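Long-range contacts in homoserine kinase (Cytophaga hutchinsonii, PDB 4P52), which probably catalyses the ATP-dependent phosphorylation of L-homoserine to O-phosphohomoserine on the route to threonine, as a member of the GHMP kinase family: residues A36-F47 and D163-V174; Q221-L232 and L243-I252. All coordinates share one frame; numbering follows the deposited sequence.

Interaction 1: A36-F47 and D163-V174; sequences ANVSCGFDVLGF and DNVAPCLYGGFV
G46 and V174 form a hydrogen-bonded antiparallel pair. V174 N donates to G46 O (2.8 Å), while G46 N returns a longer bond to V174 O (3.2 Å). Next to them, F47 and F173 make a non-hydrogen-bonded pair. F47 takes the position between its backbone N and carbonyl carbon (chi1 68°), which swings the far end of its ring away. The two aromatic planes lie only 15° apart but are slid past each other, with centroids 5.6 Å apart; F47 CB packs against F173 CD2, and the near edge of its ring, CD2, against F173 CE2. V38 CG1 and L45 CD2 meet the rim of the F173 ring close to its plane, and G46 O lies over one face.

Helix 162-170 enters beside this strand pair. The bare CA of G46 faces D163 O at 3.4 Å in a nearly straight CA-H...O contact, and P167 CB rests against F47 CA. The carboxylate of D163 reaches into the loop, where OD2 approaches N37 OD1; both are acceptors, so no bond joins them. N37 OD1 instead receives D43 N (2.8 Å), which pins the asparagine amide to its own loop. N164 ND2 bonds to T34 OG1 and, through a water, to A36 N. Further out, F42 O accepts from W226 NE1 of the second subunit.

The contact thus knits a turn-rich loop to the GHMP kinase N-terminal fold through the pairing of strands 45-49 and 173-178 and the start of helix 162-170. Strand bonds and F173 packing carry it, while D163 brings its carboxylate beside N37 OD1 and the D43 backbone without a hydrogen bond across the two segments.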
loop_
_atom_site.group_PDB
_atom_site.type_symbol
_atom_site.label_atom_id
_atom_site.label_comp_id
_atom_site.label_asym_id
_atom_site.label_seq_id
_atom_site.Cartn_x
_atom_site.Cartn_y
_atom_site.Cartn_z
ATOM N N ALA A 36 2.121 15.048 -6.466
ATOM C CA ALA A 36 1.938 13.642 -6.820
ATOM C C ALA A 36 3.142 12.747 -6.441
ATOM O O ALA A 36 4.232 13.253 -6.119
ATOM C CB ALA A 36 1.583 13.508 -8.289
ATOM N N ASN A 37 2.905 11.425 -6.455
ATOM C CA ASN A 37 3.869 10.402 -6.057
ATOM C C ASN A 37 4.132 10.322 -4.562
ATOM O O ASN A 37 4.093 9.226 -3.977
ATOM C CB ASN A 37 5.124 10.481 -6.908
ATOM C CG ASN A 37 4.782 10.475 -8.397
ATOM O OD1 ASN A 37 3.788 9.856 -8.819
ATOM N ND2 ASN A 37 5.556 11.188 -9.186
ATOM N N VAL A 38 4.333 11.454 -3.907
ATOM C CA VAL A 38 4.451 11.442 -2.435
ATOM C C VAL A 38 5.449 10.349 -1.990
ATOM O O VAL A 38 5.113 9.440 -1.223
ATOM C CB VAL A 38 3.068 11.278 -1.735
ATOM C CG1 VAL A 38 3.168 11.494 -0.228
ATOM C CG2 VAL A 38 2.023 12.222 -2.335
ATOM N N SER A 39 6.670 10.417 -2.514
ATOM C CA SER A 39 7.681 9.405 -2.196
ATOM C C SER A 39 7.401 8.028 -2.843
ATOM O O SER A 39 7.569 7.841 -4.064
ATOM C CB SER A 39 7.845 9.268 -0.674
ATOM O OG SER A 39 9.035 8.574 -0.388
ATOM N N CYS A 40 6.982 7.062 -2.037
ATOM C CA CYS A 40 6.959 5.690 -2.527
ATOM C C CYS A 40 5.740 5.392 -3.409
ATOM O O CYS A 40 5.755 4.428 -4.166
ATOM C CB CYS A 40 7.033 4.708 -1.367
ATOM S SG CYS A 40 5.698 4.997 -0.190
ATOM N N GLY A 41 4.720 6.241 -3.351
ATOM C CA GLY A 41 3.479 5.985 -4.051
ATOM C C GLY A 41 3.428 6.503 -5.472
ATOM O O GLY A 41 2.433 7.133 -5.878
ATOM N N PHE A 42 4.470 6.215 -6.249
ATOM C CA PHE A 42 4.533 6.627 -7.650
ATOM C C PHE A 42 3.250 6.299 -8.431
ATOM O O PHE A 42 2.816 5.142 -8.462
ATOM C CB PHE A 42 5.743 5.995 -8.334
ATOM C CG PHE A 42 5.906 6.415 -9.759
ATOM C CD1 PHE A 42 6.300 7.726 -10.077
ATOM C CD2 PHE A 42 5.647 5.517 -10.804
ATOM C CE1 PHE A 42 6.421 8.112 -11.421
ATOM C CE2 PHE A 42 5.787 5.901 -12.139
ATOM C CZ PHE A 42 6.174 7.202 -12.449
ATOM N N ASP A 43 2.656 7.327 -9.040
ATOM C CA ASP A 43 1.418 7.227 -9.855
ATOM C C ASP A 43 0.139 6.946 -9.083
ATOM O O ASP A 43 -0.925 6.813 -9.688
ATOM C CB ASP A 43 1.533 6.170 -10.964
ATOM C CG ASP A 43 2.180 6.695 -12.245
ATOM O OD1 ASP A 43 2.512 7.908 -12.343
ATOM O OD2 ASP A 43 2.376 5.856 -13.167
ATOM N N VAL A 44 0.225 6.819 -7.762
ATOM C CA VAL A 44 -0.949 6.367 -6.994
ATOM C C VAL A 44 -1.340 7.221 -5.774
ATOM O O VAL A 44 -2.439 7.050 -5.261
ATOM C CB VAL A 44 -0.859 4.861 -6.564
ATOM C CG1 VAL A 44 -0.561 3.969 -7.742
ATOM C CG2 VAL A 44 0.146 4.646 -5.437
ATOM N N LEU A 45 -0.446 8.086 -5.287
ATOM C CA LEU A 45 -0.748 9.000 -4.167
ATOM C C LEU A 45 -0.547 10.434 -4.618
ATOM O O LEU A 45 0.354 10.724 -5.398
ATOM C CB LEU A 45 0.169 8.758 -2.979
ATOM C CG LEU A 45 0.219 7.339 -2.420
ATOM C CD1 LEU A 45 1.316 7.262 -1.353
ATOM C CD2 LEU A 45 -1.141 6.930 -1.867
ATOM N N GLY A 46 -1.378 11.330 -4.118
ATOM C CA GLY A 46 -1.291 12.744 -4.448
ATOM C C GLY A 46 -2.104 13.524 -3.431
ATOM O O GLY A 46 -3.067 12.993 -2.832
ATOM N N PHE A 47 -1.725 14.780 -3.211
ATOM C CA PHE A 47 -2.484 15.634 -2.309
ATOM C C PHE A 47 -2.393 17.082 -2.742
ATOM O O PHE A 47 -1.439 17.469 -3.421
ATOM C CB PHE A 47 -2.027 15.440 -0.856
ATOM C CG PHE A 47 -0.638 15.928 -0.575
ATOM C CD1 PHE A 47 -0.401 17.281 -0.301
ATOM C CD2 PHE A 47 0.445 15.027 -0.548
ATOM C CE1 PHE A 47 0.875 17.733 -0.009
ATOM C CE2 PHE A 47 1.740 15.468 -0.260
ATOM C CZ PHE A 47 1.947 16.831 0.007
ATOM N N ASP A 163 -3.488 11.173 -10.055
ATOM C CA ASP A 163 -2.927 11.565 -8.771
ATOM C C ASP A 163 -2.594 13.050 -8.697
ATOM O O ASP A 163 -2.308 13.564 -7.619
ATOM C CB ASP A 163 -1.744 10.701 -8.353
ATOM C CG ASP A 163 -0.548 10.823 -9.280
ATOM O OD1 ASP A 163 -0.607 11.539 -10.323
ATOM O OD2 ASP A 163 0.470 10.165 -8.945
ATOM N N ASN A 164 -2.668 13.746 -9.831
ATOM C CA ASN A 164 -2.744 15.221 -9.800
ATOM C C ASN A 164 -4.198 15.711 -9.854
ATOM O O ASN A 164 -4.625 16.503 -9.009
ATOM C CB ASN A 164 -1.966 15.849 -10.945
ATOM C CG ASN A 164 -0.473 15.626 -10.837
ATOM O OD1 ASN A 164 0.107 14.970 -11.699
ATOM N ND2 ASN A 164 0.168 16.195 -9.809
ATOM N N VAL A 165 -4.949 15.213 -10.836
ATOM C CA VAL A 165 -6.275 15.709 -11.133
ATOM C C VAL A 165 -7.271 15.468 -9.996
ATOM O O VAL A 165 -7.975 16.396 -9.605
ATOM C CB VAL A 165 -6.829 15.106 -12.441
ATOM C CG1 VAL A 165 -8.180 15.695 -12.754
ATOM C CG2 VAL A 165 -5.918 15.414 -13.619
ATOM N N ALA A 166 -7.341 14.236 -9.465
ATOM C CA ALA A 166 -8.320 13.920 -8.416
ATOM C C ALA A 166 -8.171 14.785 -7.143
ATOM O O ALA A 166 -9.172 15.381 -6.697
ATOM C CB ALA A 166 -8.353 12.431 -8.088
ATOM N N PRO A 167 -6.942 14.884 -6.572
ATOM C CA PRO A 167 -6.797 15.732 -5.372
ATOM C C PRO A 167 -7.004 17.226 -5.676
ATOM O O PRO A 167 -7.435 18.011 -4.793
ATOM C CB PRO A 167 -5.356 15.471 -4.900
ATOM C CG PRO A 167 -4.639 14.974 -6.110
ATOM C CD PRO A 167 -5.666 14.244 -6.952
ATOM N N CYS A 168 -6.705 17.614 -6.909
ATOM C CA CYS A 168 -6.916 18.966 -7.310
ATOM C C CYS A 168 -8.420 19.281 -7.278
ATOM O O CYS A 168 -8.846 20.286 -6.706
ATOM C CB CYS A 168 -6.346 19.214 -8.703
ATOM S SG CYS A 168 -6.591 20.938 -9.157
ATOM N N LEU A 169 -9.204 18.412 -7.889
ATOM C CA LEU A 169 -10.634 18.588 -7.975
ATOM C C LEU A 169 -11.350 18.320 -6.658
ATOM O O LEU A 169 -12.300 19.006 -6.335
ATOM C CB LEU A 169 -11.213 17.686 -9.075
ATOM C CG LEU A 169 -12.732 17.617 -9.229
ATOM C CD1 LEU A 169 -13.377 18.946 -9.656
ATOM C CD2 LEU A 169 -13.070 16.498 -10.207
ATOM N N TYR A 170 -10.908 17.318 -5.913
ATOM C CA TYR A 170 -11.646 16.871 -4.748
ATOM C C TYR A 170 -11.117 17.472 -3.493
ATOM O O TYR A 170 -11.779 17.418 -2.472
ATOM C CB TYR A 170 -11.572 15.360 -4.595
ATOM C CG TYR A 170 -12.267 14.596 -5.681
ATOM C CD1 TYR A 170 -13.412 15.081 -6.289
ATOM C CD2 TYR A 170 -11.787 13.362 -6.093
ATOM C CE1 TYR A 170 -14.046 14.368 -7.300
ATOM C CE2 TYR A 170 -12.418 12.640 -7.093
ATOM C CZ TYR A 170 -13.550 13.145 -7.683
ATOM O OH TYR A 170 -14.169 12.403 -8.660
ATOM N N GLY A 171 -9.908 18.019 -3.548
ATOM C CA GLY A 171 -9.210 18.407 -2.324
ATOM C C GLY A 171 -8.693 17.205 -1.560
ATOM O O GLY A 171 -9.102 16.069 -1.797
ATOM N N GLY A 172 -7.752 17.462 -0.666
ATOM C CA GLY A 172 -7.321 16.460 0.279
ATOM C C GLY A 172 -6.241 15.553 -0.246
ATOM O O GLY A 172 -5.493 15.907 -1.179
ATOM N N PHE A 173 -6.179 14.374 0.365
ATOM C CA PHE A 173 -5.183 13.375 0.073
ATOM C C PHE A 173 -5.856 12.156 -0.556
ATOM O O PHE A 173 -6.808 11.611 -0.007
ATOM C CB PHE A 173 -4.489 12.976 1.371
ATOM C CG PHE A 173 -3.215 12.251 1.147
ATOM C CD1 PHE A 173 -3.224 10.969 0.607
ATOM C CD2 PHE A 173 -1.993 12.864 1.451
ATOM C CE1 PHE A 173 -2.039 10.298 0.355
ATOM C CE2 PHE A 173 -0.794 12.202 1.196
ATOM C CZ PHE A 173 -0.826 10.912 0.644
ATOM N N VAL A 174 -5.326 11.705 -1.682
ATOM C CA VAL A 174 -5.987 10.721 -2.517
ATOM C C VAL A 174 -5.099 9.519 -2.864
ATOM O O VAL A 174 -3.887 9.657 -3.132
ATOM C CB VAL A 174 -6.501 11.418 -3.799
ATOM C CG1 VAL A 174 -6.701 10.443 -4.939
ATOM C CG2 VAL A 174 -7.786 12.192 -3.507
HETATM O O HOH W 1 2.685 16.967 -8.549
#

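Interaction 2: Q221-L232 and L243-I252; sequences QAVAQWGNVGGL and LIGRSMQDHI
Q225 meets D250 and H251 because its CG lies trans to the backbone N (chi1 -166°) and its chain bends at the next torsion (chi2 102°), lifting the amide off helix 219-237. The setting is a helical hairpin in the C-terminal part of the GHMP kinase fold: the short axes of 221-232 and 243-247 run antiparallel at 156°, 8.4 Å apart, and the chain then leaves the helix at M248 and runs on in the same direction beside the first helix.

The Q225 amide uses both of its ends on that segment. OE1 accepts H251 N at 3.1 Å, in the carbonyl plane and on a lone pair, while NE2 gives a nearly straight bond to D250 OD1 (3.0 Å). NE2 meets this oxygen from above the carboxylate plane, and I252 N reaches it from the opposite face in a capping bond. V253 N and E254 N add further bonds to the D250 carboxylate at the start of helix 253-257, so Q225 grips a group already fixed by a helix end.

One turn on, N228 ND2 donates to Q249 O (3.3 Å) from above the carbonyl plane, and its OD1 is held by R177 of the second subunit. At the hairpin's closed end L232 CD1 packs on I244 CG2, and L243 CG lies 3.4 Å from G231 O. S247 lies against G231 and L232, its OG donating to L243 O at 3.0 Å, an oxygen that also accepts S247 N.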
loop_
_atom_site.group_PDB
_atom_site.type_symbol
_atom_site.label_atom_id
_atom_site.label_comp_id
_atom_site.label_asym_id
_atom_site.label_seq_id
_atom_site.Cartn_x
_atom_site.Cartn_y
_atom_site.Cartn_z
ATOM N N GLN A 221 12.861 -5.314 -5.426
ATOM C CA GLN A 221 12.714 -3.863 -5.370
ATOM C C GLN A 221 11.241 -3.468 -5.347
ATOM O O GLN A 221 10.851 -2.549 -4.615
ATOM C CB GLN A 221 13.399 -3.165 -6.557
ATOM C CG GLN A 221 14.908 -2.979 -6.476
ATOM C CD GLN A 221 15.376 -2.308 -5.179
ATOM O OE1 GLN A 221 15.524 -2.967 -4.138
ATOM N NE2 GLN A 221 15.629 -1.000 -5.241
ATOM N N ALA A 222 10.421 -4.127 -6.162
ATOM C CA ALA A 222 9.000 -3.817 -6.166
ATOM C C ALA A 222 8.362 -4.116 -4.784
ATOM O O ALA A 222 7.572 -3.317 -4.263
ATOM C CB ALA A 222 8.282 -4.559 -7.285
ATOM N N VAL A 223 8.747 -5.250 -4.191
ATOM C CA VAL A 223 8.227 -5.684 -2.897
ATOM C C VAL A 223 8.596 -4.652 -1.851
ATOM O O VAL A 223 7.735 -4.209 -1.086
ATOM C CB VAL A 223 8.798 -7.052 -2.492
ATOM C CG1 VAL A 223 8.635 -7.306 -0.996
ATOM C CG2 VAL A 223 8.145 -8.150 -3.322
ATOM N N ALA A 224 9.870 -4.256 -1.831
ATOM C CA ALA A 224 10.305 -3.196 -0.934
ATOM C C ALA A 224 9.397 -1.974 -1.083
ATOM O O ALA A 224 8.992 -1.361 -0.079
ATOM C CB ALA A 224 11.762 -2.832 -1.197
ATOM N N GLN A 225 9.045 -1.632 -2.324
ATOM C CA GLN A 225 8.238 -0.425 -2.559
ATOM C C GLN A 225 6.785 -0.619 -2.102
ATOM O O GLN A 225 6.193 0.268 -1.471
ATOM C CB GLN A 225 8.297 0.005 -4.024
ATOM C CG GLN A 225 7.773 1.408 -4.269
ATOM C CD GLN A 225 8.866 2.445 -4.445
ATOM O OE1 GLN A 225 10.012 2.278 -3.983
ATOM N NE2 GLN A 225 8.524 3.529 -5.135
ATOM N N TRP A 226 6.186 -1.765 -2.396
ATOM C CA TRP A 226 4.769 -1.860 -2.016
ATOM C C TRP A 226 4.514 -2.086 -0.522
ATOM O O TRP A 226 3.455 -1.712 -0.001
ATOM C CB TRP A 226 3.936 -2.759 -2.934
ATOM C CG TRP A 226 4.322 -4.200 -3.039
ATOM C CD1 TRP A 226 4.414 -5.103 -2.025
ATOM C CD2 TRP A 226 4.547 -4.934 -4.249
ATOM N NE1 TRP A 226 4.732 -6.346 -2.520
ATOM C CE2 TRP A 226 4.815 -6.271 -3.882
ATOM C CE3 TRP A 226 4.573 -4.584 -5.602
ATOM C CZ2 TRP A 226 5.107 -7.268 -4.826
ATOM C CZ3 TRP A 226 4.861 -5.559 -6.533
ATOM C CH2 TRP A 226 5.125 -6.893 -6.145
ATOM N N GLY A 227 5.510 -2.667 0.157
ATOM C CA GLY A 227 5.588 -2.593 1.606
ATOM C C GLY A 227 5.480 -1.138 2.066
ATOM O O GLY A 227 4.671 -0.828 2.937
ATOM N N ASN A 228 6.262 -0.242 1.450
ATOM C CA ASN A 228 6.327 1.158 1.871
ATOM C C ASN A 228 5.034 1.895 1.603
ATOM O O ASN A 228 4.590 2.696 2.432
ATOM C CB ASN A 228 7.530 1.882 1.248
ATOM C CG ASN A 228 8.869 1.397 1.817
ATOM O OD1 ASN A 228 8.910 0.592 2.751
ATOM N ND2 ASN A 228 9.973 1.886 1.259
ATOM N N VAL A 229 4.408 1.597 0.472
ATOM C CA VAL A 229 3.154 2.235 0.096
ATOM C C VAL A 229 2.080 1.838 1.103
ATOM O O VAL A 229 1.237 2.663 1.503
ATOM C CB VAL A 229 2.759 1.858 -1.345
ATOM C CG1 VAL A 229 1.288 2.110 -1.637
ATOM C CG2 VAL A 229 3.642 2.606 -2.339
ATOM N N GLY A 230 2.117 0.585 1.534
ATOM C CA GLY A 230 1.209 0.137 2.590
ATOM C C GLY A 230 1.516 0.828 3.914
ATOM O O GLY A 230 0.600 1.202 4.651
ATOM N N GLY A 231 2.808 0.988 4.205
ATOM C CA GLY A 231 3.269 1.589 5.440
ATOM C C GLY A 231 2.831 3.034 5.490
ATOM O O GLY A 231 2.472 3.530 6.545
ATOM N N LEU A 232 2.849 3.702 4.335
ATOM C CA LEU A 232 2.463 5.106 4.242
ATOM C C LEU A 232 0.947 5.292 4.389
ATOM O O LEU A 232 0.498 6.143 5.152
ATOM C CB LEU A 232 2.948 5.695 2.917
ATOM C CG LEU A 232 2.903 7.197 2.660
ATOM C CD1 LEU A 232 3.455 7.989 3.823
ATOM C CD2 LEU A 232 3.737 7.500 1.432
ATOM N N LEU A 243 5.862 6.135 11.494
ATOM C CA LEU A 243 5.675 5.112 10.465
ATOM C C LEU A 243 5.787 5.766 9.090
ATOM O O LEU A 243 6.459 5.223 8.200
ATOM C CB LEU A 243 4.323 4.391 10.615
ATOM C CG LEU A 243 3.921 3.273 9.626
ATOM C CD1 LEU A 243 4.945 2.144 9.595
ATOM C CD2 LEU A 243 2.522 2.717 9.888
ATOM N N ILE A 244 5.144 6.929 8.941
ATOM C CA ILE A 244 5.273 7.767 7.744
ATOM C C ILE A 244 6.741 8.106 7.424
ATOM O O ILE A 244 7.186 7.954 6.292
ATOM C CB ILE A 244 4.467 9.052 7.879
ATOM C CG1 ILE A 244 2.989 8.717 8.012
ATOM C CG2 ILE A 244 4.695 9.944 6.665
ATOM C CD1 ILE A 244 2.104 9.925 8.231
ATOM N N GLY A 245 7.495 8.522 8.432
ATOM C CA GLY A 245 8.911 8.808 8.251
ATOM C C GLY A 245 9.625 7.635 7.617
ATOM O O GLY A 245 10.350 7.787 6.632
ATOM N N ARG A 246 9.404 6.451 8.177
ATOM C CA ARG A 246 10.103 5.260 7.729
ATOM C C ARG A 246 9.585 4.777 6.378
ATOM O O ARG A 246 10.354 4.261 5.584
ATOM C CB ARG A 246 10.013 4.161 8.784
ATOM C CG ARG A 246 11.131 4.154 9.830
ATOM C CD ARG A 246 10.804 3.156 10.937
ATOM N NE ARG A 246 9.345 3.028 11.072
ATOM C CZ ARG A 246 8.693 2.705 12.185
ATOM N NH1 ARG A 246 9.371 2.476 13.298
ATOM N NH2 ARG A 246 7.361 2.624 12.180
ATOM N N SER A 247 8.295 4.971 6.123
ATOM C CA SER A 247 7.666 4.587 4.865
ATOM C C SER A 247 7.972 5.473 3.661
ATOM O O SER A 247 7.742 5.064 2.515
ATOM C CB SER A 247 6.158 4.511 5.028
ATOM O OG SER A 247 5.875 3.406 5.854
HETATM N N MSE A 248 8.495 6.670 3.892
HETATM C CA MSE A 248 8.798 7.542 2.780
HETATM C C MSE A 248 10.169 7.314 2.225
HETATM O O MSE A 248 11.017 8.204 2.278
HETATM C CB MSE A 248 8.687 8.932 3.293
HETATM C CG MSE A 248 7.231 9.286 3.143
HETATM SE SE MSE A 248 7.130 11.070 3.946
HETATM C CE MSE A 248 7.640 12.035 2.283
ATOM N N GLN A 249 10.388 6.112 1.704
ATOM C CA GLN A 249 11.614 5.726 1.008
ATOM C C GLN A 249 11.179 5.340 -0.389
ATOM O O GLN A 249 10.215 4.575 -0.565
ATOM C CB GLN A 249 12.305 4.513 1.649
ATOM C CG GLN A 249 12.667 4.584 3.124
ATOM C CD GLN A 249 13.357 5.884 3.506
ATOM O OE1 GLN A 249 14.189 6.408 2.758
ATOM N NE2 GLN A 249 13.008 6.421 4.677
ATOM N N ASP A 250 11.867 5.870 -1.391
ATOM C CA ASP A 250 11.556 5.526 -2.757
ATOM C C ASP A 250 12.805 4.949 -3.355
ATOM O O ASP A 250 13.786 5.644 -3.527
ATOM C CB ASP A 250 11.073 6.759 -3.513
ATOM C CG ASP A 250 10.858 6.500 -5.011
ATOM O OD1 ASP A 250 10.889 5.314 -5.481
ATOM O OD2 ASP A 250 10.666 7.515 -5.723
ATOM N N HIS A 251 12.778 3.666 -3.665
ATOM C CA HIS A 251 13.988 3.019 -4.165
ATOM C C HIS A 251 14.029 2.836 -5.690
ATOM O O HIS A 251 14.985 2.293 -6.229
ATOM C CB HIS A 251 14.221 1.698 -3.415
ATOM C CG HIS A 251 14.663 1.894 -1.998
ATOM N ND1 HIS A 251 15.558 2.886 -1.629
ATOM C CD2 HIS A 251 14.334 1.238 -0.860
ATOM C CE1 HIS A 251 15.758 2.833 -0.325
ATOM N NE2 HIS A 251 15.029 1.842 0.165
ATOM N N ILE A 252 13.006 3.317 -6.379
ATOM C CA ILE A 252 12.897 3.078 -7.806
ATOM C C ILE A 252 12.959 4.365 -8.626
ATOM O O ILE A 252 13.818 4.492 -9.501
ATOM C CB ILE A 252 11.617 2.279 -8.136
ATOM C CG1 ILE A 252 11.779 0.853 -7.628
ATOM C CG2 ILE A 252 11.321 2.287 -9.630
ATOM C CD1 ILE A 252 10.484 0.224 -7.194
#

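Both segments of interaction 1 precede those of interaction 2 in the chain, and the centres of the two contacts lie about 16 Å apart. The first ties strand 45-49 to strand 173-178 in the mixed eight-stranded sheet, with helix 162-170 alongside; the second folds helices 219-237 and 241-247 into a hairpin. They meet at the 38-41 turn: C40 O accepts a weak hydrogen bond from Q225 NE2, C40 packs on V229 and L232, and S39 touches M248. L45 and F173 also pack on helix 219-237, which is therefore shared by both regions. Each contact touches the second subunit, so this junction also belongs to the dimer interface.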